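BugD (Bordetella pertussis Tohama I, PDB 2F5X) binds aspartic acid as a periplasmic solute receptor, probably delivering it to a transport system of the tripartite tricarboxylate transporter type. Local coordinates at residues I140-A145 / L166-Y171; T114-G119 / P176-L181; R17-V22 / D73-L78. One frame throughout, in Å; residues are numbered along the deposited sequence.

Interaction 1: residues I140-A145 / L166-Y171; sequences ISLANA and LLTIPY. With ASP (aspartic acid), chain D.
A beta-alpha-beta crossover brings residues 140-145 beside residues 166-171, and L142 and N144 provide the backbone groups that join its two parallel strands. L142 N donates to L167 O (2.9 Å) and L142 O accepts from I169 N (2.8 Å); N144, two residues on, does the same, its N reaching I169 O at 3.0 Å and its O receiving Y171 N. The last of these bonds is the most bent, 144° at the hydrogen. At the I140 end a water donates to I140 O and accepts from L167 N, bridging the two segments.

L142 and N144 share one face. L142 CB meets L166 CD1, and its side chain packs on V159 of helix 150-162. With CG between its own N and carbonyl carbon (chi1 65°), the amide of N144 leans over strand 167-170 and crosses T168 at about a right angle, so that ND2 rests 3.4 Å from T168 CG2. OD1 lies against P170 and is bonded to G146 N just beyond the strand. T168 turns its hydroxyl backward, OG1 donating to L166 O from above the carbonyl plane. On the other face the methyls of I169 and L167 lie against S141 CB. The Y171 ring presents its edge to N144 O, 3.5 Å from CD2, while CE2 touches A143 CB.

Where the strands end, A145 CB lies 3.8 Å from CG of the bound aspartic acid, and A145 N bonds S151 OG, itself a ligand contact. Sheet strands whose C-terminal loops line the solute site are characteristic of periplasmic binding protein lobes.

Interaction 2: residues T114-G119 / P176-L181; sequences TIIARG and PAMNDL
No flat group takes part where I116 meets M178 and L181: the contact is made by methyl ends, with no aromatic face or edge involved. The one planar group on a touching residue, the guanidinium of R118, leads away from the helix; its NE pairs with D187 and its NH1 with D120. I116 CD1 touches two methyls of the helix, about a right angle apart: L181 CD2 at 3.5 Å and the CE methyl of M178, a selenomethionine, at 3.6 Å. The first of these is tighter than ordinary carbon packing. A chi1 of 61° aims the CG1-CD1 arm of I116 at the helix, and M178, bent at both chi2 and chi3, crosses it at about a right angle. This is helix-on-sheet packing of an alpha/beta lobe: helix 174-182 lies against the end of the long strand 102-117, with M189 of strand 188-192 also touching I116 and M178. L181 spreads its two methyls along residues 116-118. While CD2 meets I116, CD1 sits against the backbone further on, 3.6 Å from R118 N. Beyond it, R118 CB approaches L181 O at 3.6 Å, and a water that donates to L181 O (3.0 Å) accepts from G119 N.

Interaction 3: residues R17-V22 / D73-L78; sequences RPVNMV and DGYSIL
Two neighbouring parallel strands inside the sheet of an alpha/beta lobe meet here, prefaced by a cation-pi stack of R17 on Y75. The R17 guanidinium lies flat over one face of the phenol ring, planes 23° apart and CZ 3.9 Å from the ring centroid, displaced toward the CD2 side of the rim; within the guanidinium NH2 comes closest, 3.3 Å from Y75 CD2. The arginine chain, extended from CG to NE, passes across the ring, with its CG over the CE1 side. D73 comes to the guanidinium at its edge: NH2 and D73 OD2 form a long salt bridge of 3.6 Å, the two planes nearly perpendicular, and two waters each accept from NH2 and donate to OD2. The other carboxylate oxygen turns back, D73 OD1 accepting Y75 N at 2.9 Å in an Asx turn, met from above the carboxylate plane. G74 makes the bend with a positive phi (91°); G74 O touches V19 CG1 and is hydrogen-bonded to Y14 OH.

Regular pairing then begins. N20 N reaches Y75 O from well above the carbonyl plane, I77 N donates to N20 O at 2.8 Å and V22 N to I77 O at 2.8 Å, the last almost straight (173°). A further water links N20 OD1 and S76 OG, with a weak bond to Y75 O. I77 places its CG1 arm back over strand 19-23, so CD1 touches both V19 CG1 and the CE methyl of the selenomethionine M21.

Y75 OH is held by E16 N. Strand 19-23 pairs along its other edge with strand 50-54. V22 and L78 pack against helix 61-68, whereas M21 and I77 meet M241 of strand 236-244.

In the fold
From the N terminus, interaction 3 comes first: strand 76-81 returns beside strand 19-23 after two helices and strand 50-54, closing a loop of 50 residues. It is complete before the others begin. Interaction 2 then closes a longer loop, from the end of strand 102-117 to helix 174-182, and interaction 1 is nested within it. These two touch: Y171 OH lies 2.6 Å from D180 OD2, a probable hydrogen bond, and A177 packs on A143 and Y171. Interaction 3 has its centre about 32 Å from the centres of both. One mixed sheet connects all three, and the bound aspartic acid sits between their two regions.

Interaction 1: residues I140-A145 / L166-Y171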
ATOM      1  N   ILE A 140     -18.112  17.100  -1.388  1.00 12.33           N
ATOM      2  CA  ILE A 140     -16.755  16.584  -1.173  1.00 10.84           C
ATOM      3  C   ILE A 140     -16.455  15.290  -1.924  1.00 10.44           C
ATOM      4  O   ILE A 140     -17.244  14.341  -1.885  1.00 10.83           O
ATOM      5  CB  ILE A 140     -16.466  16.398   0.343  1.00 10.88           C
ATOM      6  CG1 ILE A 140     -16.583  17.750   1.071  1.00 10.61           C
ATOM      7  CG2 ILE A 140     -15.074  15.805   0.548  1.00 10.11           C
ATOM      8  CD1 ILE A 140     -16.629  17.645   2.601  1.00 11.48           C
ATOM      9  N   SER A 141     -15.295  15.250  -2.580  1.00  9.87           N
ATOM     10  CA  SER A 141     -14.850  14.047  -3.280  1.00  9.36           C
ATOM     11  C   SER A 141     -13.676  13.391  -2.565  1.00  9.27           C
ATOM     12  O   SER A 141     -12.751  14.067  -2.084  1.00  8.67           O
ATOM     13  CB  SER A 141     -14.449  14.376  -4.725  1.00  9.96           C
ATOM     14  OG  SER A 141     -13.443  15.371  -4.754  1.00 11.04           O
ATOM     15  N   LEU A 142     -13.728  12.065  -2.510  1.00  8.36           N
ATOM     16  CA  LEU A 142     -12.679  11.259  -1.915  1.00  8.32           C
ATOM     17  C   LEU A 142     -11.981  10.498  -3.035  1.00  8.49           C
ATOM     18  O   LEU A 142     -12.645   9.909  -3.886  1.00  9.60           O
ATOM     19  CB  LEU A 142     -13.300  10.273  -0.917  1.00  8.53           C
ATOM     20  CG  LEU A 142     -12.399   9.203  -0.295  1.00  9.42           C
ATOM     21  CD1 LEU A 142     -11.438   9.830   0.708  1.00  9.96           C
ATOM     22  CD2 LEU A 142     -13.258   8.137   0.376  1.00 12.12           C
ATOM     23  N   ALA A 143     -10.648  10.519  -3.037  1.00  8.31           N
ATOM     24  CA  ALA A 143      -9.870   9.774  -4.022  1.00  8.54           C
ATOM     25  C   ALA A 143      -9.354   8.471  -3.429  1.00  9.06           C
ATOM     26  O   ALA A 143      -8.987   8.429  -2.257  1.00  9.13           O
ATOM     27  CB  ALA A 143      -8.687  10.621  -4.503  1.00  9.24           C
ATOM     28  N   ASN A 144      -9.326   7.413  -4.240  1.00  8.48           N
ATOM     29  CA  ASN A 144      -8.553   6.211  -3.899  1.00  8.29           C
ATOM     30  C   ASN A 144      -7.947   5.580  -5.158  1.00  8.27           C
ATOM     31  O   ASN A 144      -8.129   6.093  -6.268  1.00  7.51           O
ATOM     32  CB  ASN A 144      -9.375   5.196  -3.084  1.00  8.70           C
ATOM     33  CG  ASN A 144     -10.554   4.604  -3.862  1.00  8.93           C
ATOM     34  OD1 ASN A 144     -10.493   4.423  -5.077  1.00  8.61           O
ATOM     35  ND2 ASN A 144     -11.631   4.291  -3.145  1.00  9.72           N
ATOM     36  N   ALA A 145      -7.223   4.480  -4.980  1.00  8.05           N
ATOM     37  CA  ALA A 145      -6.550   3.825  -6.099  1.00  7.90           C
ATOM     38  C   ALA A 145      -7.291   2.543  -6.524  1.00  8.35           C
ATOM     39  O   ALA A 145      -6.676   1.573  -6.988  1.00  7.90           O
ATOM     40  CB  ALA A 145      -5.061   3.547  -5.755  1.00  8.37           C
ATOM     41  N   LEU A 166     -19.578   9.354   0.409  1.00  9.04           N
ATOM     42  CA  LEU A 166     -18.952  10.390  -0.424  1.00  8.99           C
ATOM     43  C   LEU A 166     -18.754   9.933  -1.859  1.00  9.07           C
ATOM     44  O   LEU A 166     -18.426   8.774  -2.100  1.00  9.20           O
ATOM     45  CB  LEU A 166     -17.560  10.759   0.129  1.00  8.89           C
ATOM     46  CG  LEU A 166     -17.480  11.357   1.539  1.00  9.07           C
ATOM     47  CD1 LEU A 166     -16.022  11.676   1.905  1.00  9.25           C
ATOM     48  CD2 LEU A 166     -18.340  12.604   1.647  1.00  9.58           C
ATOM     49  N   LEU A 167     -18.915  10.865  -2.796  1.00  8.74           N
ATOM     50  CA  LEU A 167     -18.398  10.695  -4.156  1.00  8.73           C
ATOM     51  C   LEU A 167     -16.970  10.182  -4.053  1.00  9.19           C
ATOM     52  O   LEU A 167     -16.135  10.792  -3.372  1.00  9.12           O
ATOM     53  CB  LEU A 167     -18.399  12.036  -4.892  1.00  9.46           C
ATOM     54  CG  LEU A 167     -17.641  12.127  -6.223  1.00 10.21           C
ATOM     55  CD1 LEU A 167     -18.189  11.126  -7.240  1.00 11.98           C
ATOM     56  CD2 LEU A 167     -17.742  13.558  -6.759  1.00 11.60           C
ATOM     57  N   THR A 168     -16.699   9.053  -4.704  1.00  8.98           N
ATOM     58  CA  THR A 168     -15.400   8.402  -4.583  1.00  9.51           C
ATOM     59  C   THR A 168     -14.823   8.177  -5.962  1.00  9.36           C
ATOM     60  O   THR A 168     -15.454   7.544  -6.811  1.00  9.47           O
ATOM     61  CB  THR A 168     -15.541   7.073  -3.824  1.00  9.75           C
ATOM     62  OG1 THR A 168     -16.058   7.332  -2.506  1.00 11.08           O
ATOM     63  CG2 THR A 168     -14.153   6.456  -3.567  1.00 11.17           C
ATOM     64  N   ILE A 169     -13.620   8.696  -6.183  1.00  9.21           N
ATOM     65  CA  ILE A 169     -13.010   8.658  -7.502  1.00  9.75           C
ATOM     66  C   ILE A 169     -11.805   7.720  -7.488  1.00  9.14           C
ATOM     67  O   ILE A 169     -10.825   7.990  -6.785  1.00  8.93           O
ATOM     68  CB  ILE A 169     -12.582  10.080  -7.953  1.00 10.06           C
ATOM     69  CG1 ILE A 169     -13.766  11.058  -7.899  1.00 12.08           C
ATOM     70  CG2 ILE A 169     -11.971  10.028  -9.361  1.00 11.17           C
ATOM     71  CD1 ILE A 169     -13.357  12.520  -7.958  1.00 15.96           C
ATOM     72  N   PRO A 170     -11.876   6.618  -8.237  1.00  9.66           N
ATOM     73  CA  PRO A 170     -10.761   5.664  -8.306  1.00  9.80           C
ATOM     74  C   PRO A 170      -9.729   5.987  -9.403  1.00  9.88           C
ATOM     75  O   PRO A 170     -10.090   6.412 -10.520  1.00 10.53           O
ATOM     76  CB  PRO A 170     -11.472   4.339  -8.596  1.00 10.44           C
ATOM     77  CG  PRO A 170     -12.607   4.757  -9.528  1.00 10.56           C
ATOM     78  CD  PRO A 170     -13.032   6.165  -9.040  1.00  9.69           C
ATOM     79  N   TYR A 171      -8.455   5.812  -9.051  1.00  9.64           N
ATOM     80  CA  TYR A 171      -7.316   6.031  -9.944  1.00  9.56           C
ATOM     81  C   TYR A 171      -6.487   4.750 -10.027  1.00  9.93           C
ATOM     82  O   TYR A 171      -6.678   3.838  -9.221  1.00 10.03           O
ATOM     83  CB  TYR A 171      -6.433   7.157  -9.396  1.00  9.41           C
ATOM     84  CG  TYR A 171      -7.093   8.518  -9.384  1.00  9.38           C
ATOM     85  CD1 TYR A 171      -6.843   9.434 -10.400  1.00  9.99           C
ATOM     86  CD2 TYR A 171      -7.951   8.895  -8.347  1.00  8.51           C
ATOM     87  CE1 TYR A 171      -7.440  10.701 -10.394  1.00 10.11           C
ATOM     88  CE2 TYR A 171      -8.560  10.149  -8.336  1.00 10.40           C
ATOM     89  CZ  TYR A 171      -8.294  11.050  -9.360  1.00  9.70           C
ATOM     90  OH  TYR A 171      -8.887  12.285  -9.357  1.00 11.58           O
TER
HETATM   91  N   ASP D 901       0.050   1.629  -3.008  1.00  7.83           N
HETATM   92  CA  ASP D 901      -0.725   2.171  -4.164  1.00  7.79           C
HETATM   93  C   ASP D 901       0.182   2.841  -5.185  1.00  8.12           C
HETATM   94  O   ASP D 901      -0.270   3.704  -5.962  1.00  8.63           O
HETATM   95  CB  ASP D 901      -1.781   3.158  -3.684  1.00  7.59           C
HETATM   96  CG  ASP D 901      -2.854   2.496  -2.858  1.00  7.57           C
HETATM   97  OD1 ASP D 901      -3.644   3.238  -2.228  1.00  7.40           O
HETATM   98  OD2 ASP D 901      -2.978   1.246  -2.788  1.00  8.41           O
HETATM   99  OXT ASP D 901       1.368   2.511  -5.215  1.00  8.21           O
HETATM  100  O   HOH W   1     -19.761  13.457  -1.919  1.00 12.77           O

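Interaction 2: residues T114-G119 / P176-L181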
ATOM      1  N   THR A 114      -1.573   8.726   5.973  1.00  8.67           N
ATOM      2  CA  THR A 114      -1.952  10.073   6.374  1.00  8.87           C
ATOM      3  C   THR A 114      -3.257  10.463   5.708  1.00  9.09           C
ATOM      4  O   THR A 114      -3.432  10.233   4.505  1.00  8.92           O
ATOM      5  CB  THR A 114      -0.884  11.102   5.923  1.00  8.56           C
ATOM      6  OG1 THR A 114      -0.608  10.922   4.521  1.00  9.03           O
ATOM      7  CG2 THR A 114       0.451  10.844   6.630  1.00  8.58           C
ATOM      8  N   ILE A 115      -4.159  11.062   6.486  1.00  9.14           N
ATOM      9  CA  ILE A 115      -5.378  11.672   5.949  1.00  9.75           C
ATOM     10  C   ILE A 115      -5.008  13.082   5.508  1.00  9.07           C
ATOM     11  O   ILE A 115      -4.588  13.893   6.330  1.00  8.74           O
ATOM     12  CB  ILE A 115      -6.498  11.731   7.024  1.00 10.04           C
ATOM     13  CG1 ILE A 115      -6.800  10.339   7.602  1.00 13.84           C
ATOM     14  CG2 ILE A 115      -7.778  12.437   6.469  1.00 11.00           C
ATOM     15  CD1 ILE A 115      -7.707   9.517   6.793  1.00 19.22           C
ATOM     16  N   ILE A 116      -5.145  13.353   4.211  1.00  8.17           N
ATOM     17  CA  ILE A 116      -4.758  14.641   3.646  1.00  8.50           C
ATOM     18  C   ILE A 116      -5.878  15.224   2.788  1.00  8.22           C
ATOM     19  O   ILE A 116      -6.815  14.520   2.394  1.00  7.75           O
ATOM     20  CB  ILE A 116      -3.450  14.528   2.792  1.00  7.89           C
ATOM     21  CG1 ILE A 116      -3.636  13.567   1.599  1.00  8.37           C
ATOM     22  CG2 ILE A 116      -2.239  14.154   3.659  1.00  9.15           C
ATOM     23  CD1 ILE A 116      -2.468  13.624   0.596  1.00  8.67           C
ATOM     24  N   ALA A 117      -5.766  16.511   2.479  1.00  8.56           N
ATOM     25  CA  ALA A 117      -6.710  17.158   1.579  1.00  8.58           C
ATOM     26  C   ALA A 117      -5.996  18.177   0.704  1.00  9.31           C
ATOM     27  O   ALA A 117      -4.834  18.521   0.959  1.00  9.29           O
ATOM     28  CB  ALA A 117      -7.831  17.824   2.373  1.00  8.75           C
ATOM     29  N   ARG A 118      -6.695  18.658  -0.323  1.00  9.46           N
ATOM     30  CA  ARG A 118      -6.156  19.707  -1.181  1.00 10.37           C
ATOM     31  C   ARG A 118      -5.719  20.898  -0.324  1.00 10.94           C
ATOM     32  O   ARG A 118      -6.266  21.129   0.762  1.00 11.06           O
ATOM     33  CB  ARG A 118      -7.179  20.126  -2.251  1.00 10.52           C
ATOM     34  CG  ARG A 118      -8.576  20.474  -1.739  1.00 11.70           C
ATOM     35  CD  ARG A 118      -9.501  20.941  -2.870  1.00 15.07           C
ATOM     36  NE  ARG A 118     -10.899  21.075  -2.480  1.00 19.11           N
ATOM     37  CZ  ARG A 118     -11.444  22.179  -1.980  1.00 20.31           C
ATOM     38  NH1 ARG A 118     -10.696  23.263  -1.768  1.00 20.44           N
ATOM     39  NH2 ARG A 118     -12.745  22.199  -1.683  1.00 19.78           N
ATOM     40  N   GLY A 119      -4.704  21.617  -0.803  1.00 11.46           N
ATOM     41  CA  GLY A 119      -4.033  22.647  -0.025  1.00 12.10           C
ATOM     42  C   GLY A 119      -4.913  23.771   0.491  1.00 12.51           C
ATOM     43  O   GLY A 119      -4.539  24.452   1.442  1.00 13.23           O
ATOM     44  N   PRO A 176      -1.274   9.314  -9.695  1.00 10.14           N
ATOM     45  CA  PRO A 176      -2.267  10.108 -10.442  1.00 10.00           C
ATOM     46  C   PRO A 176      -3.308  10.763  -9.530  1.00  9.97           C
ATOM     47  O   PRO A 176      -3.743  11.884  -9.816  1.00  9.79           O
ATOM     48  CB  PRO A 176      -2.938   9.090 -11.376  1.00 10.60           C
ATOM     49  CG  PRO A 176      -2.543   7.767 -10.903  1.00 11.35           C
ATOM     50  CD  PRO A 176      -1.250   7.913 -10.146  1.00  9.80           C
ATOM     51  N   ALA A 177      -3.696  10.089  -8.449  1.00  9.03           N
ATOM     52  CA  ALA A 177      -4.648  10.702  -7.510  1.00  9.22           C
ATOM     53  C   ALA A 177      -4.045  11.957  -6.889  1.00  9.28           C
ATOM     54  O   ALA A 177      -4.707  12.992  -6.812  1.00  9.47           O
ATOM     55  CB  ALA A 177      -5.060   9.721  -6.443  1.00  9.18           C
HETATM   56  N   MSE A 178      -2.784  11.860  -6.462  1.00  9.41           N
HETATM   57  CA  MSE A 178      -2.073  13.007  -5.888  1.00  9.97           C
HETATM   58  C   MSE A 178      -1.989  14.178  -6.864  1.00 10.75           C
HETATM   59  O   MSE A 178      -2.147  15.341  -6.461  1.00 10.60           O
HETATM   60  CB  MSE A 178      -0.663  12.615  -5.427  1.00 10.00           C
HETATM   61  CG  MSE A 178       0.131  13.777  -4.831  1.00 10.02           C
HETATM   62 SE   MSE A 178      -0.615  14.487  -3.167  1.00 12.15          SE
HETATM   63  CE  MSE A 178       0.079  13.063  -1.954  1.00 10.11           C
ATOM     64  N   ASN A 179      -1.742  13.872  -8.139  1.00 11.53           N
ATOM     65  CA  ASN A 179      -1.758  14.899  -9.183  1.00 13.21           C
ATOM     66  C   ASN A 179      -3.065  15.689  -9.135  1.00 12.84           C
ATOM     67  O   ASN A 179      -3.059  16.921  -9.161  1.00 13.03           O
ATOM     68  CB  ASN A 179      -1.612  14.273 -10.575  1.00 14.51           C
ATOM     69  CG  ASN A 179      -0.210  13.779 -10.866  1.00 19.20           C
ATOM     70  OD1 ASN A 179      -0.034  12.703 -11.466  1.00 24.29           O
ATOM     71  ND2 ASN A 179       0.801  14.558 -10.471  1.00 22.87           N
ATOM     72  N   ASP A 180      -4.183  14.974  -9.073  1.00 12.13           N
ATOM     73  CA  ASP A 180      -5.486  15.621  -9.048  1.00 12.35           C
ATOM     74  C   ASP A 180      -5.722  16.367  -7.736  1.00 12.29           C
ATOM     75  O   ASP A 180      -6.338  17.438  -7.733  1.00 12.37           O
ATOM     76  CB  ASP A 180      -6.611  14.621  -9.312  1.00 12.47           C
ATOM     77  CG  ASP A 180      -6.949  14.495 -10.786  1.00 13.81           C
ATOM     78  OD1 ASP A 180      -6.234  15.081 -11.630  1.00 17.09           O
ATOM     79  OD2 ASP A 180      -7.926  13.840 -11.189  1.00 14.64           O
ATOM     80  N   LEU A 181      -5.234  15.814  -6.625  1.00 11.51           N
ATOM     81  CA  LEU A 181      -5.385  16.487  -5.334  1.00 12.31           C
ATOM     82  C   LEU A 181      -4.609  17.804  -5.334  1.00 12.67           C
ATOM     83  O   LEU A 181      -5.135  18.854  -4.937  1.00 12.96           O
ATOM     84  CB  LEU A 181      -4.917  15.579  -4.191  1.00 12.47           C
ATOM     85  CG  LEU A 181      -5.195  16.061  -2.767  1.00 13.90           C
ATOM     86  CD1 LEU A 181      -6.580  15.642  -2.340  1.00 17.39           C
ATOM     87  CD2 LEU A 181      -4.169  15.460  -1.813  1.00 17.74           C
TER
HETATM   88  O   HOH W   2      -3.865  21.074  -3.452  1.00 22.99           O

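Interaction 3: residues R17-V22 / D73-L78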
ATOM      1  N   ARG A  17      19.384 -13.439 -16.477  1.00 23.43           N
ATOM      2  CA  ARG A  17      18.920 -12.220 -17.129  1.00 23.13           C
ATOM      3  C   ARG A  17      18.122 -11.403 -16.100  1.00 22.14           C
ATOM      4  O   ARG A  17      17.804 -11.914 -15.020  1.00 22.03           O
ATOM      5  CB  ARG A  17      18.075 -12.543 -18.376  1.00 23.41           C
ATOM      6  CG  ARG A  17      16.757 -13.246 -18.099  1.00 25.16           C
ATOM      7  CD  ARG A  17      16.089 -13.814 -19.339  1.00 28.42           C
ATOM      8  NE  ARG A  17      14.745 -14.322 -19.057  1.00 31.13           N
ATOM      9  CZ  ARG A  17      14.419 -15.611 -19.013  1.00 32.30           C
ATOM     10  NH1 ARG A  17      15.335 -16.548 -19.225  1.00 34.07           N
ATOM     11  NH2 ARG A  17      13.171 -15.967 -18.750  1.00 33.33           N
ATOM     12  N   PRO A  18      17.817 -10.141 -16.404  1.00 21.28           N
ATOM     13  CA  PRO A  18      17.076  -9.297 -15.455  1.00 20.09           C
ATOM     14  C   PRO A  18      15.749  -9.899 -14.973  1.00 19.05           C
ATOM     15  O   PRO A  18      15.071 -10.627 -15.706  1.00 18.64           O
ATOM     16  CB  PRO A  18      16.845  -8.009 -16.249  1.00 20.54           C
ATOM     17  CG  PRO A  18      18.017  -7.967 -17.188  1.00 20.74           C
ATOM     18  CD  PRO A  18      18.178  -9.395 -17.627  1.00 21.21           C
ATOM     19  N   VAL A  19      15.418  -9.594 -13.722  1.00 17.39           N
ATOM     20  CA  VAL A  19      14.182 -10.050 -13.082  1.00 16.07           C
ATOM     21  C   VAL A  19      13.175  -8.912 -13.111  1.00 16.00           C
ATOM     22  O   VAL A  19      13.484  -7.795 -12.678  1.00 15.39           O
ATOM     23  CB  VAL A  19      14.445 -10.477 -11.625  1.00 16.06           C
ATOM     24  CG1 VAL A  19      13.137 -10.807 -10.890  1.00 14.92           C
ATOM     25  CG2 VAL A  19      15.392 -11.670 -11.581  1.00 16.65           C
ATOM     26  N   ASN A  20      11.979  -9.198 -13.618  1.00 15.46           N
ATOM     27  CA  ASN A  20      10.902  -8.203 -13.643  1.00 15.88           C
ATOM     28  C   ASN A  20      10.128  -8.211 -12.347  1.00 15.03           C
ATOM     29  O   ASN A  20       9.650  -9.267 -11.916  1.00 14.50           O
ATOM     30  CB  ASN A  20       9.946  -8.459 -14.805  1.00 16.04           C
ATOM     31  CG  ASN A  20      10.626  -8.338 -16.163  1.00 18.93           C
ATOM     32  OD1 ASN A  20      10.447  -9.190 -17.040  1.00 23.63           O
ATOM     33  ND2 ASN A  20      11.405  -7.279 -16.344  1.00 20.36           N
HETATM   34  N   MSE A  21      10.015  -7.030 -11.737  1.00 14.21           N
HETATM   35  CA  MSE A  21       9.256  -6.859 -10.505  1.00 14.03           C
HETATM   36  C   MSE A  21       8.010  -6.053 -10.836  1.00 13.25           C
HETATM   37  O   MSE A  21       8.091  -4.878 -11.193  1.00 13.57           O
HETATM   38  CB  MSE A  21      10.102  -6.146  -9.450  1.00 14.76           C
HETATM   39  CG  MSE A  21       9.296  -5.446  -8.353  1.00 16.91           C
HETATM   40 SE   MSE A  21      10.415  -4.814  -6.900  1.00 23.57          SE
HETATM   41  CE  MSE A  21      10.723  -6.442  -6.407  1.00 10.64           C
ATOM     42  N   VAL A  22       6.856  -6.699 -10.740  1.00 11.94           N
ATOM     43  CA  VAL A  22       5.586  -6.045 -11.046  1.00 10.90           C
ATOM     44  C   VAL A  22       5.057  -5.304  -9.822  1.00 10.28           C
ATOM     45  O   VAL A  22       4.924  -5.882  -8.738  1.00 10.20           O
ATOM     46  CB  VAL A  22       4.543  -7.080 -11.550  1.00 10.91           C
ATOM     47  CG1 VAL A  22       3.133  -6.455 -11.719  1.00 11.25           C
ATOM     48  CG2 VAL A  22       5.044  -7.746 -12.850  1.00 11.81           C
ATOM     49  N   ASP A  73       9.341 -19.066 -13.382  1.00 15.40           N
ATOM     50  CA  ASP A  73      10.775 -19.245 -13.592  1.00 15.85           C
ATOM     51  C   ASP A  73      11.658 -18.325 -12.753  1.00 15.73           C
ATOM     52  O   ASP A  73      12.890 -18.413 -12.826  1.00 16.46           O
ATOM     53  CB  ASP A  73      11.128 -19.124 -15.083  1.00 16.36           C
ATOM     54  CG  ASP A  73      10.657 -17.824 -15.702  1.00 17.27           C
ATOM     55  OD1 ASP A  73      10.317 -16.863 -14.967  1.00 16.26           O
ATOM     56  OD2 ASP A  73      10.612 -17.673 -16.942  1.00 19.41           O
ATOM     57  N   GLY A  74      11.034 -17.445 -11.968  1.00 15.10           N
ATOM     58  CA  GLY A  74      11.765 -16.497 -11.142  1.00 14.54           C
ATOM     59  C   GLY A  74      12.055 -15.166 -11.820  1.00 14.48           C
ATOM     60  O   GLY A  74      12.611 -14.254 -11.197  1.00 14.19           O
ATOM     61  N   TYR A  75      11.679 -15.044 -13.088  1.00 14.50           N
ATOM     62  CA  TYR A  75      11.916 -13.797 -13.824  1.00 14.78           C
ATOM     63  C   TYR A  75      10.725 -12.839 -13.795  1.00 14.35           C
ATOM     64  O   TYR A  75      10.805 -11.728 -14.309  1.00 14.41           O
ATOM     65  CB  TYR A  75      12.416 -14.079 -15.249  1.00 15.25           C
ATOM     66  CG  TYR A  75      13.742 -14.809 -15.225  1.00 16.25           C
ATOM     67  CD1 TYR A  75      14.928 -14.134 -14.907  1.00 16.61           C
ATOM     68  CD2 TYR A  75      13.808 -16.175 -15.471  1.00 17.22           C
ATOM     69  CE1 TYR A  75      16.153 -14.807 -14.863  1.00 17.94           C
ATOM     70  CE2 TYR A  75      15.022 -16.858 -15.428  1.00 17.63           C
ATOM     71  CZ  TYR A  75      16.188 -16.168 -15.123  1.00 18.56           C
ATOM     72  OH  TYR A  75      17.384 -16.846 -15.079  1.00 18.29           O
ATOM     73  N   SER A  76       9.635 -13.276 -13.168  1.00 14.66           N
ATOM     74  CA  SER A  76       8.508 -12.398 -12.866  1.00 14.36           C
ATOM     75  C   SER A  76       8.162 -12.530 -11.395  1.00 13.69           C
ATOM     76  O   SER A  76       7.785 -13.609 -10.929  1.00 13.34           O
ATOM     77  CB  SER A  76       7.287 -12.747 -13.714  1.00 14.69           C
ATOM     78  OG  SER A  76       7.596 -12.673 -15.092  1.00 16.99           O
ATOM     79  N   ILE A  77       8.300 -11.430 -10.667  1.00 12.49           N
ATOM     80  CA  ILE A  77       7.949 -11.413  -9.249  1.00 11.95           C
ATOM     81  C   ILE A  77       7.011 -10.256  -8.952  1.00 11.22           C
ATOM     82  O   ILE A  77       6.905  -9.309  -9.747  1.00 11.56           O
ATOM     83  CB  ILE A  77       9.212 -11.391  -8.341  1.00 12.42           C
ATOM     84  CG1 ILE A  77      10.019 -10.103  -8.541  1.00 12.76           C
ATOM     85  CG2 ILE A  77      10.068 -12.625  -8.604  1.00 12.76           C
ATOM     86  CD1 ILE A  77      11.256  -9.986  -7.624  1.00 13.86           C
ATOM     87  N   LEU A  78       6.314 -10.352  -7.821  1.00 10.25           N
ATOM     88  CA  LEU A  78       5.305  -9.368  -7.462  1.00  9.29           C
ATOM     89  C   LEU A  78       5.737  -8.607  -6.223  1.00  9.25           C
ATOM     90  O   LEU A  78       6.143  -9.218  -5.241  1.00  9.06           O
ATOM     91  CB  LEU A  78       3.977 -10.083  -7.178  1.00  8.97           C
ATOM     92  CG  LEU A  78       2.815  -9.221  -6.680  1.00  8.23           C
ATOM     93  CD1 LEU A  78       2.330  -8.310  -7.806  1.00  8.65           C
ATOM     94  CD2 LEU A  78       1.691 -10.120  -6.159  1.00  8.85           C
TER
HETATM   95  O   HOH W   3      10.263 -15.388 -18.510  1.00 40.03           O
HETATM   96  O   HOH W   4      12.929 -19.023 -17.985  1.00 55.92           O
HETATM   97  O   HOH W   5       9.837 -12.161 -17.214  1.00 34.87           O